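Long-range contact in NADP-dependent glyceraldehyde-3-phosphate dehydrogenase (Bacillus halodurans, PDB 3PRL), which probably oxidises glyceraldehyde 3-phosphate with NADP+ without taking up phosphate, as a member of the aldehyde dehydrogenase family: residues L260-D273 against Y412-R425. Residues are numbered along the deposited sequence; the frame is centred on the assembly and turned at random.
Sequences LGGKDPAIVLDDAD and YGLQASIFTKDTDR
Asp-264 OD1 takes two donors: Gln-415 N, 2.8 Å away and approaching from above the carboxylate plane, and a water that also accepts from Leu-414 N and, weakly, from Lys-263 N. With CG anti to the carbonyl carbon (chi1 -56°), the carboxylate lies beside the Gln-415 side chain, and OD2 accepts from Ala-295 N. Replaced by alanine, this side chain would lose both oxygens, which is likely to leave Gln-415 N and Ala-295 N without their acceptor and the water less firmly placed. Beyond it, strands 264-268 and 415-419 run parallel, 9° apart, the bonds alternating from Ser-417 N to Pro-265 O (3.0 Å), Ile-267 N to Ser-417 O (2.8 Å), and on to Leu-269 N with Phe-419 O. On one face Ile-267 CD1 meets Ile-418 CD1 at 3.6 Å; on the other, the Phe-419 ring turns its edge to Ile-267 O. At the far end Arg-425 NH2 reaches Asp-271 OD1 (2.9 Å) in a salt bridge. As in other aldehyde dehydrogenases, the pair belongs to the catalytic-domain sheet, between parallel strands 296-302 and 437-440; helix 274-286 packs on Ala-266, Val-268 and Phe-419, and helix 423-431 on Leu-269 and Ile-418.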
loop_
_atom_site.group_PDB
_atom_site.type_symbol
_atom_site.label_atom_id
_atom_site.label_comp_id
_atom_site.label_asym_id
_atom_site.label_seq_id
_atom_site.Cartn_x
_atom_site.Cartn_y
_atom_site.Cartn_z
ATOM N N LEU D 260 -16.510 20.541 -10.931
ATOM C CA LEU D 260 -17.091 21.738 -11.547
ATOM C C LEU D 260 -16.509 22.007 -12.938
ATOM O O LEU D 260 -16.107 21.077 -13.644
ATOM C CB LEU D 260 -16.972 22.964 -10.605
ATOM C CG LEU D 260 -17.341 22.643 -9.139
ATOM C CD1 LEU D 260 -16.988 23.735 -8.168
ATOM C CD2 LEU D 260 -18.794 22.265 -9.002
ATOM N N GLY D 261 -16.488 23.274 -13.339
ATOM C CA GLY D 261 -16.112 23.636 -14.694
ATOM C C GLY D 261 -14.629 23.632 -14.998
ATOM O O GLY D 261 -13.773 23.678 -14.095
ATOM N N GLY D 262 -14.332 23.597 -16.295
ATOM C CA GLY D 262 -12.960 23.647 -16.758
ATOM C C GLY D 262 -12.795 24.642 -17.875
ATOM O O GLY D 262 -13.758 25.005 -18.548
ATOM N N LYS D 263 -11.570 25.121 -18.047
ATOM C CA LYS D 263 -11.180 25.705 -19.332
ATOM C C LYS D 263 -9.837 25.074 -19.718
ATOM O O LYS D 263 -8.790 25.742 -19.677
ATOM C CB LYS D 263 -11.125 27.231 -19.232
ATOM C CG LYS D 263 -11.075 27.995 -20.566
ATOM C CD LYS D 263 -12.454 28.241 -21.198
ATOM C CE LYS D 263 -12.306 29.138 -22.430
ATOM N NZ LYS D 263 -13.583 29.449 -23.158
ATOM N N ASP D 264 -9.859 23.774 -20.041
ATOM C CA ASP D 264 -8.615 23.037 -20.319
ATOM C C ASP D 264 -7.870 23.656 -21.516
ATOM O O ASP D 264 -8.447 23.838 -22.578
ATOM C CB ASP D 264 -8.846 21.519 -20.560
ATOM C CG ASP D 264 -9.575 20.816 -19.411
ATOM O OD1 ASP D 264 -9.461 21.237 -18.230
ATOM O OD2 ASP D 264 -10.278 19.815 -19.695
ATOM N N PRO D 265 -6.593 24.018 -21.324
ATOM C CA PRO D 265 -5.788 24.504 -22.445
ATOM C C PRO D 265 -5.143 23.386 -23.234
ATOM O O PRO D 265 -4.833 22.317 -22.683
ATOM C CB PRO D 265 -4.698 25.332 -21.768
ATOM C CG PRO D 265 -4.564 24.700 -20.377
ATOM C CD PRO D 265 -5.956 24.281 -20.012
ATOM N N ALA D 266 -4.953 23.631 -24.524
ATOM C CA ALA D 266 -4.101 22.792 -25.330
ATOM C C ALA D 266 -2.876 23.643 -25.598
ATOM O O ALA D 266 -2.990 24.763 -26.085
ATOM C CB ALA D 266 -4.787 22.425 -26.614
ATOM N N ILE D 267 -1.710 23.120 -25.237
ATOM C CA ILE D 267 -0.459 23.817 -25.513
ATOM C C ILE D 267 0.257 23.088 -26.639
ATOM O O ILE D 267 0.501 21.881 -26.540
ATOM C CB ILE D 267 0.413 23.916 -24.245
ATOM C CG1 ILE D 267 -0.403 24.592 -23.123
ATOM C CG2 ILE D 267 1.713 24.647 -24.549
ATOM C CD1 ILE D 267 0.333 24.818 -21.810
ATOM N N VAL D 268 0.556 23.824 -27.713
ATOM C CA VAL D 268 1.214 23.279 -28.898
ATOM C C VAL D 268 2.546 24.011 -29.151
ATOM O O VAL D 268 2.560 25.179 -29.541
ATOM C CB VAL D 268 0.287 23.346 -30.138
ATOM C CG1 VAL D 268 0.719 22.343 -31.185
ATOM C CG2 VAL D 268 -1.177 23.086 -29.748
ATOM N N LEU D 269 3.658 23.327 -28.876
ATOM C CA LEU D 269 4.997 23.878 -29.108
ATOM C C LEU D 269 5.500 23.585 -30.527
ATOM O O LEU D 269 4.882 22.816 -31.256
ATOM C CB LEU D 269 5.997 23.366 -28.056
ATOM C CG LEU D 269 5.748 23.751 -26.592
ATOM C CD1 LEU D 269 6.834 23.184 -25.669
ATOM C CD2 LEU D 269 5.615 25.266 -26.429
ATOM N N ASP D 270 6.617 24.211 -30.902
ATOM C CA ASP D 270 7.191 24.127 -32.263
ATOM C C ASP D 270 7.453 22.698 -32.777
ATOM O O ASP D 270 7.174 22.388 -33.945
ATOM C CB ASP D 270 8.456 25.009 -32.342
ATOM C CG ASP D 270 9.446 24.575 -33.428
ATOM O OD1 ASP D 270 9.055 23.936 -34.430
ATOM O OD2 ASP D 270 10.644 24.907 -33.277
ATOM N N ASP D 271 7.987 21.844 -31.909
ATOM C CA ASP D 271 8.348 20.484 -32.277
ATOM C C ASP D 271 7.202 19.487 -32.045
ATOM O O ASP D 271 7.392 18.448 -31.414
ATOM C CB ASP D 271 9.614 20.056 -31.514
ATOM C CG ASP D 271 9.449 20.149 -30.001
ATOM O OD1 ASP D 271 8.583 20.921 -29.541
ATOM O OD2 ASP D 271 10.190 19.453 -29.272
ATOM N N ALA D 272 6.017 19.796 -32.564
ATOM C CA ALA D 272 4.850 18.953 -32.334
ATOM C C ALA D 272 4.363 18.300 -33.615
ATOM O O ALA D 272 4.425 18.897 -34.694
ATOM C CB ALA D 272 3.731 19.753 -31.697
ATOM N N ASP D 273 3.894 17.060 -33.491
ATOM C CA ASP D 273 3.198 16.408 -34.590
ATOM C C ASP D 273 1.830 17.080 -34.677
ATOM O O ASP D 273 0.939 16.810 -33.868
ATOM C CB ASP D 273 3.067 14.894 -34.357
ATOM C CG ASP D 273 2.194 14.203 -35.408
ATOM O OD1 ASP D 273 1.393 14.883 -36.078
ATOM O OD2 ASP D 273 2.298 12.971 -35.560
ATOM N N TYR D 412 -10.042 28.532 -13.505
ATOM C CA TYR D 412 -10.210 27.096 -13.603
ATOM C C TYR D 412 -8.897 26.358 -13.454
ATOM O O TYR D 412 -7.807 26.961 -13.492
ATOM C CB TYR D 412 -10.910 26.708 -14.923
ATOM C CG TYR D 412 -12.303 27.272 -14.982
ATOM C CD1 TYR D 412 -13.293 26.801 -14.124
ATOM C CD2 TYR D 412 -12.622 28.312 -15.859
ATOM C CE1 TYR D 412 -14.573 27.340 -14.148
ATOM C CE2 TYR D 412 -13.906 28.846 -15.905
ATOM C CZ TYR D 412 -14.873 28.351 -15.050
ATOM O OH TYR D 412 -16.134 28.866 -15.065
ATOM N N GLY D 413 -9.006 25.050 -13.297
ATOM C CA GLY D 413 -7.840 24.216 -12.996
ATOM C C GLY D 413 -8.149 22.737 -13.027
ATOM O O GLY D 413 -7.759 22.004 -12.122
ATOM N N LEU D 414 -8.854 22.300 -14.067
ATOM C CA LEU D 414 -9.268 20.908 -14.161
ATOM C C LEU D 414 -8.146 20.036 -14.774
ATOM O O LEU D 414 -7.466 19.268 -14.066
ATOM C CB LEU D 414 -10.610 20.828 -14.921
ATOM C CG LEU D 414 -11.467 19.554 -15.001
ATOM C CD1 LEU D 414 -11.409 18.714 -13.712
ATOM C CD2 LEU D 414 -12.913 19.928 -15.295
ATOM N N GLN D 415 -7.927 20.196 -16.083
ATOM C CA GLN D 415 -6.963 19.390 -16.811
ATOM C C GLN D 415 -6.254 20.230 -17.882
ATOM O O GLN D 415 -6.592 21.382 -18.077
ATOM C CB GLN D 415 -7.666 18.166 -17.423
ATOM C CG GLN D 415 -7.998 17.065 -16.407
ATOM C CD GLN D 415 -8.157 15.685 -17.055
ATOM O OE1 GLN D 415 -7.919 15.527 -18.241
ATOM N NE2 GLN D 415 -8.527 14.672 -16.248
ATOM N N ALA D 416 -5.256 19.652 -18.555
ATOM C CA ALA D 416 -4.533 20.334 -19.643
ATOM C C ALA D 416 -3.782 19.359 -20.543
ATOM O O ALA D 416 -3.456 18.241 -20.125
ATOM C CB ALA D 416 -3.543 21.373 -19.074
ATOM N N SER D 417 -3.491 19.804 -21.766
ATOM C CA SER D 417 -2.656 19.058 -22.709
ATOM C C SER D 417 -1.378 19.833 -23.091
ATOM O O SER D 417 -1.444 21.047 -23.308
ATOM C CB SER D 417 -3.447 18.764 -23.986
ATOM O OG SER D 417 -4.677 18.116 -23.728
ATOM N N ILE D 418 -0.233 19.138 -23.158
ATOM C CA ILE D 418 0.984 19.680 -23.780
ATOM C C ILE D 418 1.336 18.842 -25.013
ATOM O O ILE D 418 1.341 17.603 -24.955
ATOM C CB ILE D 418 2.234 19.708 -22.820
ATOM C CG1 ILE D 418 1.855 20.012 -21.362
ATOM C CG2 ILE D 418 3.326 20.676 -23.347
ATOM C CD1 ILE D 418 1.224 21.373 -21.134
ATOM N N PHE D 419 1.626 19.519 -26.124
ATOM C CA PHE D 419 1.983 18.867 -27.378
ATOM C C PHE D 419 3.409 19.219 -27.847
ATOM O O PHE D 419 3.749 20.396 -28.049
ATOM C CB PHE D 419 0.947 19.199 -28.445
ATOM C CG PHE D 419 -0.411 18.591 -28.187
ATOM C CD1 PHE D 419 -0.708 17.305 -28.632
ATOM C CD2 PHE D 419 -1.399 19.314 -27.514
ATOM C CE1 PHE D 419 -1.970 16.736 -28.409
ATOM C CE2 PHE D 419 -2.663 18.759 -27.274
ATOM C CZ PHE D 419 -2.944 17.461 -27.723
ATOM N N THR D 420 4.233 18.183 -27.990
ATOM C CA THR D 420 5.689 18.311 -28.128
ATOM C C THR D 420 6.264 16.938 -28.441
ATOM O O THR D 420 5.676 15.920 -28.078
ATOM C CB THR D 420 6.351 18.712 -26.787
ATOM O OG1 THR D 420 5.409 19.391 -25.949
ATOM C CG2 THR D 420 7.565 19.590 -27.010
ATOM N N LYS D 421 7.415 16.902 -29.094
ATOM C CA LYS D 421 8.176 15.662 -29.196
ATOM C C LYS D 421 9.167 15.587 -28.040
ATOM O O LYS D 421 9.713 14.525 -27.753
ATOM C CB LYS D 421 8.922 15.558 -30.530
ATOM C CG LYS D 421 8.072 15.838 -31.765
ATOM C CD LYS D 421 7.138 14.704 -32.132
ATOM C CE LYS D 421 6.896 14.709 -33.638
ATOM N NZ LYS D 421 6.467 13.378 -34.131
ATOM N N ASP D 422 9.384 16.727 -27.386
ATOM C CA ASP D 422 10.319 16.829 -26.272
ATOM C C ASP D 422 9.637 16.456 -24.950
ATOM O O ASP D 422 9.193 17.338 -24.201
ATOM C CB ASP D 422 10.898 18.244 -26.200
ATOM C CG ASP D 422 12.095 18.342 -25.275
ATOM O OD1 ASP D 422 12.218 17.515 -24.341
ATOM O OD2 ASP D 422 12.914 19.256 -25.484
ATOM N N THR D 423 9.565 15.150 -24.680
ATOM C CA THR D 423 8.846 14.608 -23.520
ATOM C C THR D 423 9.295 15.151 -22.158
ATOM O O THR D 423 8.453 15.563 -21.363
ATOM C CB THR D 423 8.895 13.066 -23.486
ATOM O OG1 THR D 423 8.141 12.538 -24.584
ATOM C CG2 THR D 423 8.314 12.523 -22.168
ATOM N N ASP D 424 10.603 15.147 -21.880
ATOM C CA ASP D 424 11.093 15.684 -20.607
ATOM C C ASP D 424 10.583 17.109 -20.378
ATOM O O ASP D 424 10.065 17.411 -19.309
ATOM C CB ASP D 424 12.622 15.620 -20.496
ATOM C CG ASP D 424 13.157 14.184 -20.502
ATOM O OD1 ASP D 424 12.415 13.260 -20.096
ATOM O OD2 ASP D 424 14.323 13.981 -20.925
ATOM N N ARG D 425 10.694 17.958 -21.404
ATOM C CA ARG D 425 10.250 19.353 -21.338
ATOM C C ARG D 425 8.757 19.472 -21.035
ATOM O O ARG D 425 8.360 20.195 -20.122
ATOM C CB ARG D 425 10.597 20.072 -22.634
ATOM C CG ARG D 425 10.775 21.571 -22.496
ATOM C CD ARG D 425 11.343 22.157 -23.784
ATOM N NE ARG D 425 10.447 21.960 -24.925
ATOM C CZ ARG D 425 10.759 22.254 -26.187
ATOM N NH1 ARG D 425 11.956 22.746 -26.484
ATOM N NH2 ARG D 425 9.876 22.041 -27.156
HETATM O O HOH W 1 -9.149 23.729 -16.814
#